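Local coordinates for protein BauA (Acinetobacter baumannii, PDB 6HCP) that probably carries ferric siderophore across the outer membrane as a TonB-dependent receptor, with ferric preacinetobactin as its ligand, at residues L528-I533 with R561-S566; F581-P586 with P605-K610. All blocks are in the same frame, centred on the assembly; numbering follows the deposited sequence. Where two conformers were deposited one is given.

Interaction 1: residues L528-I533 with R561-S566; sequences LSAFEI and RGIEWS. With C8E ((hydroxyethyloxy)tri(ethyloxy)octane), chain B; EDO (1,2-ethanediol), chain S.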
loop_
_atom_site.group_PDB
_atom_site.type_symbol
_atom_site.label_atom_id
_atom_site.label_comp_id
_atom_site.label_asym_id
_atom_site.label_seq_id
_atom_site.Cartn_x
_atom_site.Cartn_y
_atom_site.Cartn_z
ATOM N N LEU A 528 6.218 -31.279 -19.639
ATOM C CA LEU A 528 6.839 -30.537 -20.698
ATOM C C LEU A 528 6.153 -30.928 -22.005
ATOM O O LEU A 528 6.144 -32.101 -22.339
ATOM C CB LEU A 528 8.343 -30.834 -20.742
ATOM C CG LEU A 528 9.101 -30.157 -21.884
ATOM C CD1 LEU A 528 9.151 -28.647 -21.680
ATOM C CD2 LEU A 528 10.507 -30.709 -22.035
ATOM N N SER A 529 5.508 -29.972 -22.685
ATOM C CA SER A 529 4.827 -30.309 -23.937
ATOM C C SER A 529 5.027 -29.245 -25.017
ATOM O O SER A 529 5.250 -28.079 -24.741
ATOM C CB SER A 529 3.368 -30.599 -23.714
ATOM O OG SER A 529 2.763 -29.595 -22.945
ATOM N N ALA A 530 4.971 -29.722 -26.263
ATOM C CA ALA A 530 5.084 -28.915 -27.440
ATOM C C ALA A 530 3.900 -29.242 -28.352
ATOM O O ALA A 530 3.491 -30.396 -28.462
ATOM C CB ALA A 530 6.394 -29.177 -28.120
ATOM N N PHE A 531 3.345 -28.219 -28.992
ATOM C CA PHE A 531 2.167 -28.413 -29.792
ATOM C C PHE A 531 2.204 -27.486 -30.999
ATOM O O PHE A 531 2.832 -26.442 -30.991
ATOM C CB PHE A 531 0.901 -28.174 -28.962
ATOM C CG PHE A 531 0.753 -26.759 -28.456
ATOM C CD1 PHE A 531 0.221 -25.763 -29.256
ATOM C CD2 PHE A 531 1.121 -26.433 -27.163
ATOM C CE1 PHE A 531 0.077 -24.467 -28.778
ATOM C CE2 PHE A 531 0.983 -25.140 -26.688
ATOM C CZ PHE A 531 0.438 -24.161 -27.490
ATOM N N GLU A 532 1.481 -27.902 -32.036
ATOM C CA GLU A 532 1.137 -27.058 -33.147
ATOM C C GLU A 532 -0.355 -27.245 -33.416
ATOM O O GLU A 532 -0.834 -28.382 -33.534
ATOM C CB GLU A 532 1.955 -27.396 -34.397
ATOM C CG GLU A 532 1.500 -26.625 -35.618
ATOM C CD GLU A 532 2.332 -26.867 -36.871
ATOM O OE1 GLU A 532 3.501 -26.445 -36.889
ATOM O OE2 GLU A 532 1.827 -27.528 -37.777
ATOM N N ILE A 533 -1.088 -26.128 -33.415
ATOM C CA ILE A 533 -2.527 -26.180 -33.619
ATOM C C ILE A 533 -2.854 -25.200 -34.746
ATOM O O ILE A 533 -2.642 -23.993 -34.559
ATOM C CB ILE A 533 -3.299 -25.792 -32.350
ATOM C CG1 ILE A 533 -2.983 -26.698 -31.161
ATOM C CG2 ILE A 533 -4.793 -25.744 -32.635
ATOM C CD1 ILE A 533 -3.375 -26.106 -29.818
ATOM N N ARG A 561 1.968 -22.380 -32.372
ATOM C CA ARG A 561 2.990 -23.283 -31.955
ATOM C C ARG A 561 3.414 -22.884 -30.546
ATOM O O ARG A 561 3.627 -21.705 -30.272
ATOM C CB ARG A 561 4.206 -23.218 -32.884
ATOM C CG ARG A 561 3.976 -23.794 -34.271
ATOM C CD ARG A 561 5.119 -23.455 -35.231
ATOM N NE ARG A 561 4.982 -24.228 -36.458
ATOM C CZ ARG A 561 5.618 -23.985 -37.610
ATOM N NH1 ARG A 561 6.483 -22.993 -37.707
ATOM N NH2 ARG A 561 5.403 -24.769 -38.650
ATOM N N GLY A 562 3.600 -23.875 -29.681
ATOM C CA GLY A 562 3.914 -23.561 -28.317
ATOM C C GLY A 562 4.763 -24.620 -27.647
ATOM O O GLY A 562 4.760 -25.796 -28.032
ATOM N N ILE A 563 5.436 -24.188 -26.582
ATOM C CA ILE A 563 6.150 -25.044 -25.668
ATOM C C ILE A 563 5.748 -24.642 -24.244
ATOM O O ILE A 563 5.690 -23.454 -23.924
ATOM C CB ILE A 563 7.668 -24.905 -25.879
ATOM C CG1 ILE A 563 8.107 -25.359 -27.273
ATOM C CG2 ILE A 563 8.428 -25.638 -24.786
ATOM C CD1 ILE A 563 9.485 -24.870 -27.646
ATOM N N GLU A 564 5.466 -25.645 -23.410
ATOM C CA GLU A 564 4.933 -25.475 -22.049
ATOM C C GLU A 564 5.793 -26.293 -21.072
ATOM O O GLU A 564 5.962 -27.487 -21.281
ATOM C CB GLU A 564 3.490 -25.990 -21.975
ATOM C CG GLU A 564 2.565 -25.545 -23.106
ATOM C CD GLU A 564 1.347 -26.440 -23.316
ATOM O OE1 GLU A 564 0.208 -25.949 -23.222
ATOM O OE2 GLU A 564 1.541 -27.638 -23.559
ATOM N N TRP A 565 6.301 -25.660 -20.002
ATOM C CA TRP A 565 6.854 -26.369 -18.867
ATOM C C TRP A 565 6.061 -25.973 -17.629
ATOM O O TRP A 565 5.980 -24.793 -17.323
ATOM C CB TRP A 565 8.348 -26.068 -18.679
ATOM C CG TRP A 565 8.899 -26.622 -17.403
ATOM C CD1 TRP A 565 8.611 -27.830 -16.833
ATOM C CD2 TRP A 565 9.832 -25.981 -16.515
ATOM N NE1 TRP A 565 9.264 -27.962 -15.636
ATOM C CE2 TRP A 565 10.041 -26.856 -15.429
ATOM C CE3 TRP A 565 10.522 -24.764 -16.536
ATOM C CZ2 TRP A 565 10.895 -26.541 -14.369
ATOM C CZ3 TRP A 565 11.334 -24.437 -15.472
ATOM C CH2 TRP A 565 11.527 -25.321 -14.409
ATOM N N SER A 566 5.379 -26.936 -17.004
ATOM C CA SER A 566 4.630 -26.627 -15.798
ATOM C C SER A 566 4.862 -27.702 -14.733
ATOM O O SER A 566 5.425 -28.763 -15.010
ATOM C CB SER A 566 3.168 -26.429 -16.085
ATOM O OG SER A 566 2.629 -27.588 -16.657
HETATM C C1 C8E B . 8.211 -22.738 -30.583
HETATM C C2 C8E B . 7.200 -23.867 -30.608
HETATM C C3 C8E B . 7.797 -25.204 -31.045
HETATM C C4 C8E B . 6.740 -26.189 -31.533
HETATM C C5 C8E B . 7.094 -26.703 -32.923
HETATM C C6 C8E B . 6.071 -27.718 -33.411
HETATM C C7 C8E B . 5.707 -28.731 -32.324
HETATM C C8 C8E B . 4.979 -29.931 -32.921
HETATM O O9 C8E B . 4.937 -30.975 -31.956
HETATM C C10 C8E B . 4.151 -32.088 -32.402
HETATM C C11 C8E B . 5.033 -33.239 -32.911
HETATM O O12 C8E B . 4.240 -34.394 -33.246
HETATM C C13 C8E B . 4.961 -35.631 -33.234
HETATM C C14 C8E B . 3.978 -36.786 -33.095
HETATM O O15 C8E B . 2.626 -36.346 -33.297
HETATM C C16 C8E B . 2.011 -36.957 -34.441
HETATM C C17 C8E B . 0.700 -37.648 -34.079
HETATM O O18 C8E B . 0.913 -38.776 -33.217
HETATM C C19 C8E B . 0.980 -40.015 -33.928
HETATM C C20 C8E B . 0.870 -41.169 -32.947
HETATM O O21 C8E B . 0.258 -40.623 -31.778
HETATM C C1 EDO S . -1.868 -30.459 -36.966
HETATM O O1 EDO S . -1.543 -31.242 -38.117
HETATM C C2 EDO S . -0.781 -29.437 -36.809
HETATM O O2 EDO S . -0.731 -28.688 -38.026
#
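The Phe531 ring lies with one face over the backbone of Gly562, whose CA sits 3.8 Å from the ring centroid and 21° off its normal, while the Glu564 side chain meets the ring's edge near CE2. The Arg561 guanidinium is met at its edge, nearly in its plane, by Glu532 OE1. Both arrangements sit on two antiparallel strands of the transmembrane beta-barrel of a TonB-dependent receptor. Ser529–Glu564 and Phe531–Gly562 are hydrogen-bonded pairs, and Leu528–Trp565, Ala530–Ile563 and Glu532–Arg561 non-hydrogen-bonded ones. Phe531 CG stands between its own backbone N and carbonyl carbon (chi1 64°), which lays the ring across the neighbouring strand on top of the glycine; such aromatic rescue of glycine recurs in antiparallel sheets, and here it shields the Gly562 backbone by CH-pi contact. Ser529, Phe531 and Glu564 face the barrel interior. Ser529 OG bonds to the Glu564 carboxylate, but that carboxylate has two modelled conformations and the length of this bond is doubtful. Plug residues complete the polar cluster: in this conformer Arg107 forms a salt bridge to Glu564 OE2 and Ser90 OG bonds OE1, while Asn63 bonds Ser529.

The opposite face carries Leu528, Ala530, Ile563 and Trp565. Leu528 CD1 packs 4.0 Å from Trp565 CB, and the octyl end of a detergent molecule crosses both strands, C2 lying 3.8 Å from Arg561 CB. Glu532 and Arg561 extend side by side on this face. Arg561 grips one oxygen side-on: NE reaches Glu532 OE1 at 2.7 Å, from the anti side, and NH2 the same OE1 at 3.1 Å, from the syn side, both tilted out of the carboxylate plane to the same face. Glu532 OE2 accepts a hydrogen bond from O2 of an ethanediol molecule at 2.8 Å.

Interaction 2: residues F581-P586 with P605-K610; sequences FTYLDP and PKNQAK. With C8E ((hydroxyethyloxy)tri(ethyloxy)octane), chain C.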
loop_
_atom_site.group_PDB
_atom_site.type_symbol
_atom_site.label_atom_id
_atom_site.label_comp_id
_atom_site.label_asym_id
_atom_site.label_seq_id
_atom_site.Cartn_x
_atom_site.Cartn_y
_atom_site.Cartn_z
ATOM N N PHE A 581 6.226 -21.961 -17.321
ATOM C CA PHE A 581 6.681 -21.041 -18.357
ATOM C C PHE A 581 6.148 -21.548 -19.697
ATOM O O PHE A 581 6.141 -22.754 -19.956
ATOM C CB PHE A 581 8.212 -20.976 -18.413
ATOM C CG PHE A 581 8.861 -20.666 -17.088
ATOM C CD1 PHE A 581 9.058 -21.662 -16.142
ATOM C CD2 PHE A 581 9.210 -19.365 -16.753
ATOM C CE1 PHE A 581 9.553 -21.356 -14.880
ATOM C CE2 PHE A 581 9.782 -19.077 -15.520
ATOM C CZ PHE A 581 9.893 -20.060 -14.565
ATOM N N THR A 582 5.695 -20.617 -20.541
ATOM C CA THR A 582 5.318 -20.963 -21.900
ATOM C C THR A 582 5.889 -19.958 -22.898
ATOM O O THR A 582 6.059 -18.787 -22.588
ATOM C CB THR A 582 3.803 -20.982 -22.087
ATOM O OG1 THR A 582 3.349 -19.712 -21.599
ATOM C CG2 THR A 582 3.140 -22.159 -21.409
ATOM N N TYR A 583 6.241 -20.479 -24.076
ATOM C CA TYR A 583 6.466 -19.694 -25.269
ATOM C C TYR A 583 5.401 -20.080 -26.302
ATOM O O TYR A 583 5.171 -21.265 -26.549
ATOM C CB TYR A 583 7.853 -19.951 -25.868
ATOM C CG TYR A 583 8.058 -19.287 -27.210
ATOM C CD1 TYR A 583 8.182 -17.904 -27.316
ATOM C CD2 TYR A 583 7.976 -20.020 -28.391
ATOM C CE1 TYR A 583 8.203 -17.273 -28.553
ATOM C CE2 TYR A 583 8.040 -19.408 -29.635
ATOM C CZ TYR A 583 8.153 -18.030 -29.716
ATOM O OH TYR A 583 8.249 -17.441 -30.946
ATOM N N LEU A 584 4.715 -19.070 -26.829
ATOM C CA LEU A 584 3.670 -19.245 -27.824
ATOM C C LEU A 584 4.004 -18.396 -29.048
ATOM O O LEU A 584 4.349 -17.212 -28.912
ATOM C CB LEU A 584 2.349 -18.806 -27.191
ATOM C CG LEU A 584 1.143 -18.761 -28.118
ATOM C CD1 LEU A 584 0.690 -20.172 -28.446
ATOM C CD2 LEU A 584 0.018 -17.975 -27.475
ATOM N N ASP A 585 3.834 -19.001 -30.227
ATOM C CA ASP A 585 3.965 -18.313 -31.490
ATOM C C ASP A 585 2.628 -18.412 -32.219
ATOM O O ASP A 585 2.363 -19.404 -32.902
ATOM C CB ASP A 585 5.106 -18.918 -32.312
ATOM C CG ASP A 585 5.253 -18.293 -33.681
ATOM O OD1 ASP A 585 5.003 -17.081 -33.762
ATOM O OD2 ASP A 585 5.400 -19.067 -34.664
ATOM N N PRO A 586 1.713 -17.435 -32.012
ATOM C CA PRO A 586 0.380 -17.469 -32.599
ATOM C C PRO A 586 0.372 -16.647 -33.891
ATOM O O PRO A 586 0.453 -15.413 -33.835
ATOM C CB PRO A 586 -0.479 -16.833 -31.497
ATOM C CG PRO A 586 0.450 -15.842 -30.824
ATOM C CD PRO A 586 1.874 -16.269 -31.121
ATOM N N PRO A 605 -0.236 -12.944 -25.224
ATOM C CA PRO A 605 1.204 -12.727 -25.120
ATOM C C PRO A 605 1.954 -13.933 -25.682
ATOM O O PRO A 605 1.457 -15.062 -25.601
ATOM C CB PRO A 605 1.439 -12.620 -23.606
ATOM C CG PRO A 605 0.358 -13.468 -23.008
ATOM C CD PRO A 605 -0.837 -13.314 -23.930
ATOM N N LYS A 606 3.186 -13.708 -26.147
ATOM C CA LYS A 606 4.020 -14.812 -26.613
ATOM C C LYS A 606 4.734 -15.505 -25.449
ATOM O O LYS A 606 4.986 -16.689 -25.518
ATOM C CB LYS A 606 5.035 -14.322 -27.642
ATOM C CG LYS A 606 4.383 -13.937 -28.961
ATOM C CD LYS A 606 5.370 -13.456 -29.999
ATOM C CE LYS A 606 6.041 -14.570 -30.755
ATOM N NZ LYS A 606 6.499 -14.064 -32.070
ATOM N N ASN A 607 4.978 -14.780 -24.363
ATOM C CA ASN A 607 5.714 -15.352 -23.219
ATOM C C ASN A 607 4.855 -15.211 -21.959
ATOM O O ASN A 607 4.414 -14.121 -21.665
ATOM C CB ASN A 607 7.069 -14.672 -23.006
ATOM C CG ASN A 607 7.948 -14.677 -24.251
ATOM O OD1 ASN A 607 7.932 -15.626 -25.008
ATOM N ND2 ASN A 607 8.880 -13.751 -24.337
ATOM N N GLN A 608 4.820 -16.267 -21.138
ATOM C CA GLN A 608 4.227 -16.203 -19.803
ATOM C C GLN A 608 5.113 -16.958 -18.823
ATOM O O GLN A 608 5.662 -18.017 -19.139
ATOM C CB GLN A 608 2.838 -16.832 -19.756
ATOM C CG GLN A 608 1.789 -16.135 -20.597
ATOM C CD GLN A 608 0.407 -16.557 -20.145
ATOM O OE1 GLN A 608 0.191 -16.847 -18.979
ATOM N NE2 GLN A 608 -0.448 -16.862 -21.095
ATOM N N ALA A 609 5.209 -16.411 -17.614
ATOM C CA ALA A 609 5.838 -17.077 -16.493
ATOM C C ALA A 609 4.977 -16.840 -15.254
ATOM O O ALA A 609 4.605 -15.691 -14.961
ATOM C CB ALA A 609 7.221 -16.526 -16.273
ATOM N N LYS A 610 4.545 -17.936 -14.632
ATOM C CA LYS A 610 3.689 -17.865 -13.475
ATOM C C LYS A 610 4.267 -18.771 -12.391
ATOM O O LYS A 610 4.676 -19.881 -12.671
ATOM C CB LYS A 610 2.265 -18.294 -13.833
ATOM C CG LYS A 610 1.511 -17.326 -14.730
ATOM C CD LYS A 610 0.153 -17.833 -15.192
ATOM C CE LYS A 610 -0.557 -16.819 -16.061
ATOM N NZ LYS A 610 -1.819 -17.356 -16.615
HETATM C C1 C8E C . 9.847 -24.176 -21.799
HETATM C C2 C8E C . 10.537 -22.863 -21.534
HETATM C C3 C8E C . 9.667 -21.671 -21.925
HETATM C C4 C8E C . 10.386 -20.369 -21.573
HETATM C C5 C8E C . 9.507 -19.140 -21.775
HETATM C C6 C8E C . 9.990 -17.959 -20.936
HETATM C C7 C8E C . 8.947 -16.848 -20.902
HETATM C C8 C8E C . 9.142 -15.865 -19.736
HETATM O O9 C8E C . 8.729 -14.549 -20.087
HETATM C C10 C8E C . 7.973 -13.806 -19.120
HETATM C C11 C8E C . 7.569 -12.440 -19.649
HETATM O O12 C8E C . 8.446 -11.380 -19.262
HETATM C C13 C8E C . 9.031 -10.696 -20.411
HETATM C C14 C8E C . 8.550 -9.237 -20.582
HETATM O O15 C8E C . 8.420 -8.747 -21.954
HETATM C C16 C8E C . 7.624 -7.520 -22.065
HETATM C C17 C8E C . 7.349 -6.984 -23.506
HETATM O O18 C8E C . 6.777 -5.643 -23.358
HETATM O O HOH W 1 3.064 -18.038 -23.820
#
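Residues 581-586 and 607-610 run antiparallel, their axes 4.8 Å apart, with Thr582 and Gln608 as a hydrogen-bonded pair and Leu584 N donating to Lys606 O at 2.7 Å at the break in strand 599-618 just before residue 607. Phe581 turns its ring carbon CD2 to Ala609 CB at 3.5 Å. Thr582 OG1 sits 3.5 Å from Gln608 CB, and one water links Thr582 OG1 with Lys606 O, donating to both; that carbonyl thus takes two donors. Thr582 OG1 is also bonded to Pro89 O of the plug.

The Lys606 side chain runs along the first strand toward Asp585, its CB 3.2 Å from Leu584 O. A bend at chi3 (83°) carries its end past the Tyr583 hydroxyl, CE to OH 3.6 Å, and on to Asp585, where NZ and OD1 form a long salt bridge of 3.8 Å. A detergent chain crosses the face bearing Phe581 and Asn607, with its O9 3.4 Å from Asn607 CB. An antiparallel beta-hairpin with one face toward the plug and the other covered by detergent, probably where lipid would lie, fits the wall of a TonB-dependent receptor barrel.

How the interactions relate
From the N terminus, the plug comes first and the barrel wall follows. Interaction 1 pairs strand 524-541 with strand 549-569 and closes the loop between them; interaction 2 then pairs strand 575-590 with strand 599-618 as a hairpin, closing the chain between residues 586 and 605. The two are in series, neither nested nor crossed. The middle strands 549-569 and 575-590 are themselves neighbours, and probable hydrogen bonds from Asp585 N to Arg561 O and from Phe581 N to Trp565 O stitch the contacts into four consecutive strands of the wall. Through Glu564 and Ser529 in interaction 1, and Thr582 and Lys610 in interaction 2, this patch of wall is tied to the plug inside.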